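Local coordinates for cadherin-related family member 2 (Homo sapiens, PDB 5CZR), which mediates calcium-dependent adhesion between neighbouring microvilli by pairing with CDHR5 through its extracellular domain, and so controls how brush-border microvilli pack at the apical membrane of epithelial cells, at residues A[66-71]-A[95-100]; A[187-192]-A[199-204]. One frame throughout, in Å; residues are numbered along the deposited sequence.

Contact 1. Residues A[66-71]-A[95-100]; sequences LDYETL and VEDRND. With CA (calcium ion), chain G; CA (calcium ion), chain F; CA (calcium ion), chain H.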
ATOM      1  N   LEU A  66      -6.360   9.308  -8.257  1.00 26.52           N
ATOM      2  CA  LEU A  66      -6.373   7.874  -8.493  1.00 26.67           C
ATOM      3  C   LEU A  66      -6.228   7.133  -7.180  1.00 27.34           C
ATOM      4  O   LEU A  66      -5.775   7.695  -6.197  1.00 27.85           O
ATOM      5  CB  LEU A  66      -5.220   7.475  -9.427  1.00 26.65           C
ATOM      6  CG  LEU A  66      -5.159   8.210 -10.775  1.00 27.71           C
ATOM      7  CD1 LEU A  66      -3.928   7.805 -11.571  1.00 27.27           C
ATOM      8  CD2 LEU A  66      -6.418   7.913 -11.601  1.00 28.33           C
ATOM      9  N   ASP A  67      -6.575   5.850  -7.174  1.00 27.90           N
ATOM     10  CA  ASP A  67      -6.312   4.971  -6.005  1.00 28.21           C
ATOM     11  C   ASP A  67      -6.402   3.517  -6.446  1.00 27.34           C
ATOM     12  O   ASP A  67      -7.475   3.060  -6.839  1.00 28.87           O
ATOM     13  CB  ASP A  67      -7.305   5.267  -4.872  1.00 28.25           C
ATOM     14  CG  ASP A  67      -7.094   4.409  -3.650  1.00 29.95           C
ATOM     15  OD1 ASP A  67      -6.090   3.658  -3.589  1.00 30.99           O
ATOM     16  OD2 ASP A  67      -7.928   4.489  -2.714  1.00 30.34           O
ATOM     17  N   TYR A  68      -5.270   2.827  -6.440  1.00 26.46           N
ATOM     18  CA  TYR A  68      -5.191   1.419  -6.837  1.00 28.37           C
ATOM     19  C   TYR A  68      -6.118   0.563  -5.987  1.00 29.34           C
ATOM     20  O   TYR A  68      -6.702  -0.391  -6.484  1.00 29.08           O
ATOM     21  CB  TYR A  68      -3.759   0.893  -6.707  1.00 29.45           C
ATOM     22  CG  TYR A  68      -3.580  -0.526  -7.158  1.00 30.56           C
ATOM     23  CD1 TYR A  68      -3.266  -0.833  -8.499  1.00 31.53           C
ATOM     24  CD2 TYR A  68      -3.725  -1.572  -6.260  1.00 32.24           C
ATOM     25  CE1 TYR A  68      -3.111  -2.148  -8.929  1.00 33.58           C
ATOM     26  CE2 TYR A  68      -3.579  -2.895  -6.673  1.00 33.62           C
ATOM     27  CZ  TYR A  68      -3.271  -3.177  -8.003  1.00 34.65           C
ATOM     28  OH  TYR A  68      -3.135  -4.486  -8.385  1.00 36.71           O
ATOM     29  N   GLU A  69      -6.283   0.936  -4.716  1.00 29.07           N
ATOM     30  CA  GLU A  69      -7.045   0.132  -3.780  1.00 30.51           C
ATOM     31  C   GLU A  69      -8.550   0.232  -4.051  1.00 31.47           C
ATOM     32  O   GLU A  69      -9.315  -0.528  -3.505  1.00 29.86           O
ATOM     33  CB  GLU A  69      -6.713   0.544  -2.328  1.00 30.64           C
ATOM     34  CG  GLU A  69      -5.407  -0.043  -1.768  1.00 30.43           C
ATOM     35  CD  GLU A  69      -4.133   0.508  -2.386  1.00 29.05           C
ATOM     36  OE1 GLU A  69      -3.996   1.718  -2.546  1.00 30.65           O
ATOM     37  OE2 GLU A  69      -3.211  -0.259  -2.705  1.00 31.02           O
ATOM     38  N   THR A  70      -8.962   1.177  -4.896  1.00 33.13           N
ATOM     39  CA  THR A  70     -10.392   1.494  -5.109  1.00 34.27           C
ATOM     40  C   THR A  70     -10.840   1.204  -6.549  1.00 32.77           C
ATOM     41  O   THR A  70     -11.926   0.701  -6.750  1.00 32.68           O
ATOM     42  CB  THR A  70     -10.616   2.956  -4.726  1.00 37.73           C
ATOM     43  OG1 THR A  70     -10.687   3.016  -3.305  1.00 40.73           O
ATOM     44  CG2 THR A  70     -11.895   3.557  -5.290  1.00 42.07           C
ATOM     45  N   LEU A  71      -9.974   1.503  -7.515  1.00 30.39           N
ATOM     46  CA  LEU A  71     -10.261   1.378  -8.942  1.00 30.30           C
ATOM     47  C   LEU A  71      -8.937   1.173  -9.682  1.00 29.31           C
ATOM     48  O   LEU A  71      -8.203   2.140  -9.934  1.00 29.52           O
ATOM     49  CB  LEU A  71     -10.937   2.668  -9.413  1.00 30.30           C
ATOM     50  CG  LEU A  71     -11.493   2.697 -10.814  1.00 32.06           C
ATOM     51  CD1 LEU A  71     -12.589   1.633 -10.979  1.00 33.50           C
ATOM     52  CD2 LEU A  71     -12.056   4.075 -11.106  1.00 32.30           C
ATOM     53  N   VAL A  95      -3.863   1.606 -13.513  1.00 27.80           N
ATOM     54  CA  VAL A  95      -3.311   2.277 -12.380  1.00 28.04           C
ATOM     55  C   VAL A  95      -2.263   1.341 -11.739  1.00 28.63           C
ATOM     56  O   VAL A  95      -2.562   0.195 -11.479  1.00 27.86           O
ATOM     57  CB  VAL A  95      -4.412   2.603 -11.357  1.00 28.49           C
ATOM     58  CG1 VAL A  95      -3.825   3.310 -10.136  1.00 29.06           C
ATOM     59  CG2 VAL A  95      -5.499   3.463 -11.977  1.00 28.08           C
ATOM     60  N   GLU A  96      -1.068   1.855 -11.455  1.00 29.49           N
ATOM     61  CA  GLU A  96      -0.037   1.095 -10.737  1.00 32.06           C
ATOM     62  C   GLU A  96      -0.090   1.292  -9.225  1.00 30.76           C
ATOM     63  O   GLU A  96      -0.284   2.411  -8.732  1.00 28.43           O
ATOM     64  CB  GLU A  96       1.349   1.456 -11.220  1.00 36.46           C
ATOM     65  CG  GLU A  96       1.660   0.825 -12.578  1.00 43.00           C
ATOM     66  CD  GLU A  96       3.153   0.797 -12.979  1.00 47.54           C
ATOM     67  OE1 GLU A  96       3.957   1.626 -12.515  1.00 51.33           O
ATOM     68  OE2 GLU A  96       3.524  -0.045 -13.828  1.00 52.61           O
ATOM     69  N   ASP A  97       0.047   0.186  -8.504  1.00 29.11           N
ATOM     70  CA  ASP A  97       0.086   0.201  -7.066  1.00 28.01           C
ATOM     71  C   ASP A  97       1.362   0.892  -6.603  1.00 26.67           C
ATOM     72  O   ASP A  97       2.422   0.707  -7.157  1.00 24.94           O
ATOM     73  CB  ASP A  97       0.010  -1.220  -6.521  1.00 28.71           C
ATOM     74  CG  ASP A  97      -0.063  -1.269  -5.009  1.00 29.96           C
ATOM     75  OD1 ASP A  97      -0.789  -0.450  -4.378  1.00 28.67           O
ATOM     76  OD2 ASP A  97       0.644  -2.135  -4.435  1.00 30.38           O
ATOM     77  N   ARG A  98       1.224   1.675  -5.552  1.00 26.19           N
ATOM     78  CA  ARG A  98       2.364   2.250  -4.883  1.00 27.30           C
ATOM     79  C   ARG A  98       2.246   1.912  -3.395  1.00 27.14           C
ATOM     80  O   ARG A  98       1.181   1.449  -2.929  1.00 26.50           O
ATOM     81  CB  ARG A  98       2.399   3.760  -5.124  1.00 27.65           C
ATOM     82  CG  ARG A  98       2.678   4.186  -6.580  1.00 28.48           C
ATOM     83  CD  ARG A  98       4.146   3.941  -6.892  1.00 29.03           C
ATOM     84  NE  ARG A  98       4.564   4.060  -8.271  1.00 30.96           N
ATOM     85  CZ  ARG A  98       4.628   3.055  -9.129  1.00 32.05           C
ATOM     86  NH1 ARG A  98       4.264   1.822  -8.799  1.00 32.49           N
ATOM     87  NH2 ARG A  98       5.024   3.295 -10.336  1.00 32.34           N
ATOM     88  N   ASN A  99       3.324   2.138  -2.643  1.00 26.76           N
ATOM     89  CA  ASN A  99       3.328   1.761  -1.216  1.00 26.93           C
ATOM     90  C   ASN A  99       2.717   2.808  -0.297  1.00 27.11           C
ATOM     91  O   ASN A  99       3.425   3.468   0.475  1.00 28.79           O
ATOM     92  CB  ASN A  99       4.724   1.392  -0.760  1.00 26.13           C
ATOM     93  CG  ASN A  99       4.719   0.736   0.583  1.00 26.21           C
ATOM     94  OD1 ASN A  99       3.676   0.281   1.036  1.00 27.45           O
ATOM     95  ND2 ASN A  99       5.889   0.638   1.217  1.00 26.60           N
ATOM     96  N   ASP A 100       1.401   2.949  -0.372  1.00 27.45           N
ATOM     97  CA  ASP A 100       0.683   4.008   0.334  1.00 27.99           C
ATOM     98  C   ASP A 100      -0.166   3.513   1.527  1.00 28.97           C
ATOM     99  O   ASP A 100      -0.894   4.308   2.137  1.00 28.19           O
ATOM    100  CB  ASP A 100      -0.215   4.774  -0.639  1.00 28.84           C
ATOM    101  CG  ASP A 100      -1.278   3.905  -1.278  1.00 30.17           C
ATOM    102  OD1 ASP A 100      -1.221   2.636  -1.184  1.00 30.80           O
ATOM    103  OD2 ASP A 100      -2.196   4.502  -1.868  1.00 30.38           O
TER
HETATM  104 CA    CA G1003      -1.188   0.971  -2.801  1.00 27.00          CA
HETATM  105 CA    CA F1002      -4.230   3.928  -2.664  1.00 44.96          CA
HETATM  106 CA    CA H1004       2.374  -1.102   2.376  1.00 23.28          CA
HETATM  107  O   HOH W   1      -4.560   6.123  -2.834  1.00 31.46           O
HETATM  108  O   HOH W   2      -4.628   3.664  -0.546  1.00 21.55           O
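Tyr68 rests one face of its ring on Asp97, whose CB lies 3.6 Å from the ring centroid and 9° off the normal, a CH-pi contact. At the ring edge Val95 O lies in plane, 3.2 Å from Tyr68 CD1. The phenol thereby packs against the start of the cadherin linker motif DXNDN, here residues 97-101, while 66-71 carries the LDYE form of the LDRE motif. At the root of the side chain, Val95 CG1 packs 4.2 Å from Tyr68 CB.

No hydrogen bond crosses between the two segments; their acidic side chains instead share two calcium ions. Glu69 bends at its second torsion (chi2 70°) and divides its carboxylate: OE2 binds the chain G calcium at 2.4 Å and OE1 the chain F calcium at 2.2 Å. Asp100 splits its two oxygens between the same ions. Asp97 OD1 and Arg98 O add to the chain G ion; Glu18 spans both ions, and Asp133 of the second repeat completes the chain G site. The metals probably offset the repulsion expected where Glu69 OE2 and Asp97 OD1 lie only 2.9 Å apart. Asp97 OD2 has its partner at Met134. On the chain F ion, two waters join Asp67 OD1, an oxygen that also closes an Asx turn by accepting from Glu69 N at 3.0 Å, from 61° above the carboxylate plane.

Contact 2. Residues A[187-192]-A[199-204]; sequences ACDLGG and TIQCSL. With CA (calcium ion), chain H.
The side chains of Asp189 and Gln201 run alongside each other in a common direction, and the aspartate serves two masters. Its CB already lies 3.9 Å from the chain H calcium, and CG, set between the backbone N and the carbonyl carbon (chi1 55°), sits 3.5 Å from that ion and 3.6 Å from Gln201 N. The two oxygens then part company. OD1 accepts from Gln201 N at 3.0 Å in a nearly straight bond, reached from above the carboxylate plane, and takes a second, weak bond from Gly191 N. OD2 binds the chain H calcium at 2.5 Å and packs against Gln201 CB. Asn99, Asn101, Asp131, Asp133 and Ala137 complete that site. The N-H of Gln201, bound to OD1, is a second-shell group that probably helps hold the carboxylate in place.

Main-chain bonds hold the two segments antiparallel. Asp189 N donates to Gln201 O at 2.9 Å and Ser203 N to Ala187 O at 2.7 Å, flanking the pair Cys188 and Cys202, whose SG atoms form a disulfide with a chi3 of 104°. Ser203 OG acts as a stand-in for a backbone acceptor: Ala187 N donates to it, and it passes a bond on to Leu204 O. At the other end the register slips by one residue. There Gly192 and Thr199 form a hydrogen-bonded pair, and Ile200 CG1 lies over Gly191 CA at 3.8 Å, where the absence of a side chain gives it room. Strand 180-189 pairing with the run toward 206-213 and leading into the calcium-binding aspartate of an AXDXG sequence is a cadherin feature, here with an added disulfide cross-link, at the end of the second repeat that faces the first.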
ATOM      1  N   ALA A 187       4.879  -3.774  13.087  1.00 32.55           N
ATOM      2  CA  ALA A 187       4.821  -4.450  11.816  1.00 31.61           C
ATOM      3  C   ALA A 187       5.161  -3.467  10.701  1.00 29.67           C
ATOM      4  O   ALA A 187       4.582  -2.390  10.648  1.00 30.30           O
ATOM      5  CB  ALA A 187       3.420  -5.023  11.608  1.00 31.77           C
ATOM      6  N   CYS A 188       6.040  -3.872   9.789  1.00 28.55           N
ATOM      7  CA  CYS A 188       6.439  -3.034   8.654  1.00 28.98           C
ATOM      8  C   CYS A 188       6.314  -3.825   7.353  1.00 27.40           C
ATOM      9  O   CYS A 188       6.403  -5.064   7.369  1.00 27.04           O
ATOM     10  CB  CYS A 188       7.892  -2.528   8.826  1.00 31.11           C
ATOM     11  SG  CYS A 188       8.219  -1.565  10.331  1.00 32.85           S
ATOM     12  N   ASP A 189       6.149  -3.140   6.219  1.00 25.47           N
ATOM     13  CA  ASP A 189       6.197  -3.836   4.928  1.00 25.89           C
ATOM     14  C   ASP A 189       7.643  -3.942   4.507  1.00 26.21           C
ATOM     15  O   ASP A 189       8.500  -3.411   5.189  1.00 27.14           O
ATOM     16  CB  ASP A 189       5.291  -3.214   3.844  1.00 26.25           C
ATOM     17  CG  ASP A 189       5.553  -1.740   3.596  1.00 26.74           C
ATOM     18  OD1 ASP A 189       6.749  -1.320   3.541  1.00 29.03           O
ATOM     19  OD2 ASP A 189       4.580  -0.975   3.450  1.00 23.91           O
ATOM     20  N   LEU A 190       7.923  -4.618   3.400  1.00 27.55           N
ATOM     21  CA  LEU A 190       9.287  -4.692   2.844  1.00 29.76           C
ATOM     22  C   LEU A 190       9.575  -3.593   1.862  1.00 30.64           C
ATOM     23  O   LEU A 190      10.615  -3.578   1.217  1.00 31.48           O
ATOM     24  CB  LEU A 190       9.517  -6.054   2.173  1.00 30.88           C
ATOM     25  CG  LEU A 190       9.583  -7.215   3.174  1.00 31.22           C
ATOM     26  CD1 LEU A 190       9.612  -8.539   2.435  1.00 31.64           C
ATOM     27  CD2 LEU A 190      10.783  -7.061   4.100  1.00 31.69           C
ATOM     28  N   GLY A 191       8.646  -2.651   1.732  1.00 33.30           N
ATOM     29  CA  GLY A 191       8.901  -1.441   0.964  1.00 33.33           C
ATOM     30  C   GLY A 191       8.479  -1.506  -0.501  1.00 34.20           C
ATOM     31  O   GLY A 191       8.129  -2.579  -1.029  1.00 33.29           O
ATOM     32  N   GLY A 192       8.454  -0.311  -1.113  1.00 33.60           N
ATOM     33  CA  GLY A 192       8.200  -0.107  -2.531  1.00 32.30           C
ATOM     34  C   GLY A 192       8.144   1.392  -2.789  1.00 33.50           C
ATOM     35  O   GLY A 192       8.302   2.179  -1.852  1.00 33.57           O
ATOM     36  N   THR A 199      10.088   3.536  -0.161  1.00 28.33           N
ATOM     37  CA  THR A 199       9.332   3.886   1.023  1.00 27.26           C
ATOM     38  C   THR A 199       9.012   2.626   1.796  1.00 26.78           C
ATOM     39  O   THR A 199       8.457   1.681   1.220  1.00 28.43           O
ATOM     40  CB  THR A 199       8.018   4.564   0.596  1.00 27.38           C
ATOM     41  OG1 THR A 199       8.319   5.819  -0.016  1.00 29.64           O
ATOM     42  CG2 THR A 199       7.079   4.796   1.789  1.00 27.55           C
ATOM     43  N   ILE A 200       9.310   2.601   3.080  1.00 26.75           N
ATOM     44  CA  ILE A 200       8.882   1.491   3.938  1.00 28.17           C
ATOM     45  C   ILE A 200       7.849   1.995   4.942  1.00 27.86           C
ATOM     46  O   ILE A 200       8.123   2.958   5.682  1.00 25.89           O
ATOM     47  CB  ILE A 200      10.091   0.849   4.714  1.00 29.54           C
ATOM     48  CG1 ILE A 200      11.002   0.052   3.770  1.00 30.37           C
ATOM     49  CG2 ILE A 200       9.619  -0.089   5.814  1.00 29.57           C
ATOM     50  CD1 ILE A 200      12.389  -0.185   4.328  1.00 31.87           C
ATOM     51  N   GLN A 201       6.696   1.314   5.006  1.00 27.43           N
ATOM     52  CA  GLN A 201       5.604   1.729   5.903  1.00 27.66           C
ATOM     53  C   GLN A 201       5.534   0.849   7.112  1.00 27.81           C
ATOM     54  O   GLN A 201       5.675  -0.363   6.991  1.00 28.23           O
ATOM     55  CB  GLN A 201       4.238   1.696   5.200  1.00 28.49           C
ATOM     56  CG  GLN A 201       4.177   2.473   3.902  1.00 29.70           C
ATOM     57  CD  GLN A 201       3.867   3.953   4.117  1.00 32.35           C
ATOM     58  OE1 GLN A 201       3.900   4.451   5.230  1.00 31.07           O
ATOM     59  NE2 GLN A 201       3.557   4.654   3.033  1.00 34.28           N
ATOM     60  N   CYS A 202       5.307   1.449   8.280  1.00 28.70           N
ATOM     61  CA  CYS A 202       5.251   0.709   9.530  1.00 29.49           C
ATOM     62  C   CYS A 202       3.952   1.010  10.224  1.00 28.95           C
ATOM     63  O   CYS A 202       3.439   2.116  10.124  1.00 31.55           O
ATOM     64  CB  CYS A 202       6.448   1.062  10.438  1.00 31.58           C
ATOM     65  SG  CYS A 202       8.051   0.494   9.787  1.00 32.89           S
ATOM     66  N   SER A 203       3.402   0.020  10.917  1.00 28.22           N
ATOM     67  CA  SER A 203       2.232   0.222  11.763  1.00 29.07           C
ATOM     68  C   SER A 203       2.486   1.200  12.889  1.00 29.94           C
ATOM     69  O   SER A 203       3.630   1.438  13.281  1.00 29.77           O
ATOM     70  CB  SER A 203       1.815  -1.109  12.418  1.00 29.29           C
ATOM     71  OG  SER A 203       2.731  -1.498  13.418  1.00 28.29           O
ATOM     72  N   LEU A 204       1.399   1.669  13.473  1.00 32.88           N
ATOM     73  CA  LEU A 204       1.412   2.165  14.837  1.00 36.21           C
ATOM     74  C   LEU A 204       1.946   1.069  15.784  1.00 37.39           C
ATOM     75  O   LEU A 204       1.807  -0.128  15.510  1.00 38.98           O
ATOM     76  CB  LEU A 204      -0.009   2.518  15.256  1.00 39.83           C
ATOM     77  CG  LEU A 204      -0.703   3.661  14.487  1.00 43.28           C
ATOM     78  CD1 LEU A 204      -2.230   3.488  14.542  1.00 45.92           C
ATOM     79  CD2 LEU A 204      -0.268   5.031  15.031  1.00 41.86           C
TER
HETATM   80 CA    CA H1004       2.374  -1.102   2.376  1.00 23.28          CA

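How the contacts relate
Contact 1 closes before contact 2 opens along the chain, and their centres lie about 16 Å apart across the junction of the first two cadherin repeats of a much longer extracellular region. The first joins the end of strand 86-96 and the loop before strand 73-81 in the first repeat; the second joins the last part of strand 180-189 to the approach of strand 206-213 in the next. Asn99 links them directly: its ND2 probably donates to Thr199 O at 2.8 Å, its O probably accepts from Gln201 NE2 at 2.8 Å, and its OD1 shares the chain H calcium with Asp189. Such metal-filled linkers stiffen cadherins, consistent with the calcium dependence of this adhesion.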